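Local coordinates for Mll3558 protein (Mesorhizobium loti, PDB 3RD6) that is of unknown function but belongs to the AHA1 family of the Bet v 1-like superfamily, many of whose members bind hydrophobic ligands, at residues A[4-18]-A[113-127]. Sequence-based numbering, arbitrary orientation.
Sequences SVIHSTFTIERTYPQ and GTRLTYTEQGAFFDG
Phe10 and Glu120 lie side by side on neighbouring antiparallel strands and illustrate how one residue's aliphatic root can pack while its carboxylate is bonded further out. Glu120 CB lies over one face of the Phe10 ring, 3.9 Å from its centroid. With chi1 at 67°, Phe10 CG sits between its backbone N and carbonyl carbon, which swings the ring across to lie under Glu120 CB. The carboxylate continues past the ring: OE2 takes a long bond from Tyr118 OH (3.3 Å), and OE1 is hydrogen-bonded to Tyr89 OH. On the opposite face of the sheet, Arg115 NH2 makes a long salt bridge to Glu13 OE2 (3.5 Å), the guanidinium and carboxylate planes only 22° apart.

Between these two layers of side chains the backbone bonds are regular near both ends, at Ile6–Phe124 and Tyr16–Thr114; Ile6 N reaches Phe124 O at 3.0 Å, almost straight at 176°. Beyond the first of these pairs, Asp126 OD1 receives Ser4 N (2.7 Å) while Asp126 N donates to Ser4 O (2.8 Å). An alanine here would probably leave Ser4 N without its carboxylate mate and Arg84 of the second subunit without its salt-bridge partner.

Strand 5-16 is the sheet's outermost strand within this chain. Strand 113-125 bonds on its other side to strand 96-110, and helix 131-148 covers the Phe10, Ile12 and Tyr118 face, as in the helix-grip fold of Bet v 1-like proteins.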
# COMPACT_ATOMS: atom_id res chain seq x y z
N SER A 4 4.85 -3.35 17.71
CA SER A 4 3.76 -2.38 17.64
C SER A 4 3.60 -1.74 16.27
O SER A 4 4.57 -1.59 15.52
CB SER A 4 3.96 -1.27 18.67
OG SER A 4 4.12 -1.81 19.98
N VAL A 5 2.37 -1.36 15.95
CA VAL A 5 2.10 -0.73 14.66
C VAL A 5 1.28 0.53 14.85
O VAL A 5 0.19 0.49 15.40
CB VAL A 5 1.29 -1.66 13.70
CG1 VAL A 5 1.05 -0.96 12.37
CG2 VAL A 5 2.02 -2.96 13.48
N ILE A 6 1.83 1.65 14.39
CA ILE A 6 1.13 2.93 14.48
C ILE A 6 0.48 3.18 13.11
O ILE A 6 1.13 3.01 12.07
CB ILE A 6 2.09 4.10 14.78
CG1 ILE A 6 2.74 3.90 16.15
CG2 ILE A 6 1.34 5.42 14.74
CD1 ILE A 6 3.68 5.03 16.54
N HIS A 7 -0.80 3.55 13.11
CA HIS A 7 -1.50 3.84 11.86
C HIS A 7 -1.91 5.28 11.88
O HIS A 7 -2.52 5.74 12.84
CB HIS A 7 -2.76 3.00 11.70
CG HIS A 7 -2.51 1.54 11.55
ND1 HIS A 7 -2.52 0.67 12.62
CD2 HIS A 7 -2.19 0.80 10.47
CE1 HIS A 7 -2.21 -0.55 12.20
NE2 HIS A 7 -2.01 -0.50 10.90
N SER A 8 -1.58 6.00 10.81
CA SER A 8 -1.95 7.40 10.70
C SER A 8 -2.08 7.74 9.24
O SER A 8 -1.63 7.01 8.38
CB SER A 8 -0.89 8.29 11.35
OG SER A 8 0.12 8.66 10.41
N THR A 9 -2.71 8.87 8.97
CA THR A 9 -2.91 9.32 7.62
C THR A 9 -2.74 10.82 7.69
O THR A 9 -3.06 11.43 8.70
CB THR A 9 -4.35 9.03 7.13
OG1 THR A 9 -4.61 7.62 7.20
CG2 THR A 9 -4.56 9.52 5.69
N PHE A 10 -2.20 11.40 6.63
CA PHE A 10 -2.03 12.84 6.58
C PHE A 10 -2.27 13.29 5.16
O PHE A 10 -2.17 12.48 4.22
CB PHE A 10 -0.63 13.26 7.07
CG PHE A 10 0.51 12.84 6.18
CD1 PHE A 10 0.76 13.50 4.99
CD2 PHE A 10 1.34 11.80 6.54
CE1 PHE A 10 1.84 13.14 4.18
CE2 PHE A 10 2.41 11.43 5.74
CZ PHE A 10 2.65 12.10 4.56
N THR A 11 -2.62 14.56 5.00
CA THR A 11 -2.90 15.09 3.67
C THR A 11 -2.22 16.44 3.47
O THR A 11 -2.11 17.23 4.40
CB THR A 11 -4.41 15.20 3.46
OG1 THR A 11 -5.02 14.00 3.97
CG2 THR A 11 -4.74 15.32 1.99
N ILE A 12 -1.76 16.69 2.25
CA ILE A 12 -1.08 17.92 1.93
C ILE A 12 -1.62 18.52 0.63
O ILE A 12 -1.51 17.92 -0.43
CB ILE A 12 0.44 17.67 1.76
CG1 ILE A 12 0.98 17.02 3.03
CG2 ILE A 12 1.16 18.96 1.47
CD1 ILE A 12 2.40 16.51 2.90
N GLU A 13 -2.21 19.70 0.72
CA GLU A 13 -2.74 20.37 -0.46
C GLU A 13 -1.73 21.42 -0.89
O GLU A 13 -1.11 22.08 -0.05
CB GLU A 13 -4.08 21.05 -0.18
CG GLU A 13 -5.23 20.09 0.05
CD GLU A 13 -5.80 20.18 1.45
OE1 GLU A 13 -5.04 20.01 2.43
OE2 GLU A 13 -7.02 20.43 1.57
N ARG A 14 -1.54 21.55 -2.19
CA ARG A 14 -0.60 22.51 -2.72
C ARG A 14 -0.93 22.75 -4.18
O ARG A 14 -0.91 21.82 -4.99
CB ARG A 14 0.83 21.98 -2.60
CG ARG A 14 1.87 23.06 -2.83
CD ARG A 14 3.28 22.54 -2.62
NE ARG A 14 4.19 23.61 -2.23
CZ ARG A 14 4.38 24.73 -2.92
NH1 ARG A 14 3.72 24.94 -4.05
NH2 ARG A 14 5.24 25.65 -2.47
N THR A 15 -1.24 23.99 -4.52
CA THR A 15 -1.59 24.33 -5.89
C THR A 15 -0.40 24.81 -6.69
O THR A 15 0.56 25.36 -6.14
CB THR A 15 -2.67 25.41 -5.92
OG1 THR A 15 -3.77 25.00 -5.10
CG2 THR A 15 -3.15 25.64 -7.35
N TYR A 16 -0.47 24.59 -8.00
CA TYR A 16 0.60 24.97 -8.90
C TYR A 16 0.01 25.76 -10.05
O TYR A 16 -1.10 25.48 -10.49
CB TYR A 16 1.30 23.72 -9.45
CG TYR A 16 1.95 22.88 -8.38
CD1 TYR A 16 3.23 23.20 -7.91
CD2 TYR A 16 1.29 21.81 -7.79
CE1 TYR A 16 3.82 22.46 -6.89
CE2 TYR A 16 1.87 21.06 -6.77
CZ TYR A 16 3.14 21.40 -6.33
OH TYR A 16 3.72 20.68 -5.32
N PRO A 17 0.75 26.76 -10.56
CA PRO A 17 0.28 27.58 -11.67
C PRO A 17 0.23 26.74 -12.94
O PRO A 17 -0.41 27.12 -13.92
CB PRO A 17 1.33 28.67 -11.74
CG PRO A 17 2.58 27.94 -11.39
CD PRO A 17 2.14 27.10 -10.20
N GLN A 18 0.91 25.60 -12.91
CA GLN A 18 0.94 24.69 -14.05
C GLN A 18 -0.39 23.94 -14.20
O GLN A 18 -1.18 23.85 -13.26
CB GLN A 18 2.07 23.67 -13.89
CG GLN A 18 3.45 24.22 -14.09
CD GLN A 18 3.78 25.34 -13.14
OE1 GLN A 18 3.59 25.22 -11.93
NE2 GLN A 18 4.28 26.45 -13.68
N GLY A 113 -4.96 26.32 -13.17
CA GLY A 113 -3.85 25.72 -12.46
C GLY A 113 -4.11 24.27 -12.12
O GLY A 113 -5.00 23.64 -12.70
N THR A 114 -3.35 23.73 -11.17
CA THR A 114 -3.52 22.34 -10.77
C THR A 114 -3.63 22.14 -9.25
O THR A 114 -2.82 22.66 -8.48
CB THR A 114 -2.36 21.50 -11.30
OG1 THR A 114 -2.60 20.12 -10.99
CG2 THR A 114 -1.06 21.94 -10.67
N ARG A 115 -4.65 21.39 -8.84
CA ARG A 115 -4.87 21.11 -7.42
C ARG A 115 -4.27 19.75 -7.09
O ARG A 115 -4.70 18.73 -7.63
CB ARG A 115 -6.37 21.11 -7.10
CG ARG A 115 -6.69 21.02 -5.61
CD ARG A 115 -6.23 22.25 -4.87
NE ARG A 115 -6.45 22.14 -3.43
CZ ARG A 115 -7.62 21.89 -2.86
NH1 ARG A 115 -8.71 21.72 -3.60
NH2 ARG A 115 -7.71 21.81 -1.54
N LEU A 116 -3.28 19.75 -6.20
CA LEU A 116 -2.62 18.50 -5.83
C LEU A 116 -2.82 18.13 -4.39
O LEU A 116 -2.30 18.79 -3.49
CB LEU A 116 -1.12 18.56 -6.13
CG LEU A 116 -0.25 17.37 -5.69
CD1 LEU A 116 0.90 17.20 -6.65
CD2 LEU A 116 0.26 17.58 -4.29
N THR A 117 -3.60 17.08 -4.17
CA THR A 117 -3.83 16.58 -2.82
C THR A 117 -3.07 15.27 -2.72
O THR A 117 -3.38 14.29 -3.41
CB THR A 117 -5.35 16.40 -2.54
OG1 THR A 117 -5.52 15.72 -1.29
CG2 THR A 117 -6.02 15.63 -3.64
N TYR A 118 -2.04 15.28 -1.88
CA TYR A 118 -1.17 14.14 -1.65
C TYR A 118 -1.54 13.50 -0.31
O TYR A 118 -1.34 14.08 0.74
CB TYR A 118 0.28 14.65 -1.64
CG TYR A 118 1.38 13.61 -1.68
CD1 TYR A 118 2.12 13.39 -2.85
CD2 TYR A 118 1.75 12.91 -0.53
CE1 TYR A 118 3.20 12.50 -2.87
CE2 TYR A 118 2.83 12.01 -0.54
CZ TYR A 118 3.55 11.81 -1.72
OH TYR A 118 4.60 10.92 -1.73
N THR A 119 -2.11 12.30 -0.35
CA THR A 119 -2.52 11.59 0.86
C THR A 119 -1.68 10.35 1.16
O THR A 119 -1.43 9.53 0.27
CB THR A 119 -3.99 11.12 0.76
OG1 THR A 119 -4.82 12.24 0.43
CG2 THR A 119 -4.45 10.52 2.09
N GLU A 120 -1.25 10.21 2.41
CA GLU A 120 -0.45 9.04 2.79
C GLU A 120 -0.94 8.26 4.01
O GLU A 120 -0.86 8.72 5.15
CB GLU A 120 1.02 9.45 2.99
CG GLU A 120 1.95 8.60 2.15
CD GLU A 120 3.40 9.06 2.17
OE1 GLU A 120 4.07 8.83 3.19
OE2 GLU A 120 3.86 9.64 1.17
N GLN A 121 -1.46 7.06 3.76
CA GLN A 121 -1.95 6.19 4.83
C GLN A 121 -0.80 5.28 5.16
O GLN A 121 -0.45 4.41 4.37
CB GLN A 121 -3.16 5.39 4.34
CG GLN A 121 -4.35 6.26 4.02
CD GLN A 121 -5.38 5.56 3.17
OE1 GLN A 121 -5.17 5.35 1.97
NE2 GLN A 121 -6.50 5.21 3.77
N GLY A 122 -0.19 5.49 6.31
CA GLY A 122 0.94 4.67 6.67
C GLY A 122 0.85 3.81 7.91
O GLY A 122 -0.00 3.98 8.78
N ALA A 123 1.76 2.86 7.97
CA ALA A 123 1.88 1.95 9.08
C ALA A 123 3.35 2.02 9.50
O ALA A 123 4.23 1.54 8.79
CB ALA A 123 1.50 0.53 8.63
N PHE A 124 3.60 2.62 10.66
CA PHE A 124 4.97 2.78 11.16
C PHE A 124 5.28 1.68 12.16
O PHE A 124 4.53 1.45 13.11
CB PHE A 124 5.15 4.18 11.75
CG PHE A 124 4.64 5.27 10.84
CD1 PHE A 124 3.27 5.57 10.79
CD2 PHE A 124 5.49 5.91 9.94
CE1 PHE A 124 2.77 6.48 9.87
CE2 PHE A 124 4.99 6.83 9.01
CZ PHE A 124 3.63 7.11 8.98
N PHE A 125 6.41 1.02 11.93
CA PHE A 125 6.82 -0.13 12.72
C PHE A 125 7.66 -0.02 13.98
O PHE A 125 8.61 0.75 14.07
CB PHE A 125 7.48 -1.17 11.80
CG PHE A 125 6.61 -1.54 10.63
CD1 PHE A 125 5.28 -1.91 10.82
CD2 PHE A 125 7.11 -1.50 9.34
CE1 PHE A 125 4.47 -2.22 9.74
CE2 PHE A 125 6.30 -1.81 8.25
CZ PHE A 125 4.98 -2.17 8.46
N ASP A 126 7.25 -0.86 14.93
CA ASP A 126 7.87 -1.03 16.23
C ASP A 126 8.54 0.17 16.84
O ASP A 126 9.71 0.46 16.57
CB ASP A 126 8.84 -2.22 16.15
CG ASP A 126 8.14 -3.49 15.69
OD1 ASP A 126 7.01 -3.74 16.16
OD2 ASP A 126 8.70 -4.25 14.87
N GLY A 127 7.79 0.85 17.70
CA GLY A 127 8.29 2.03 18.38
C GLY A 127 8.31 3.22 17.45
O GLY A 127 7.66 4.23 17.68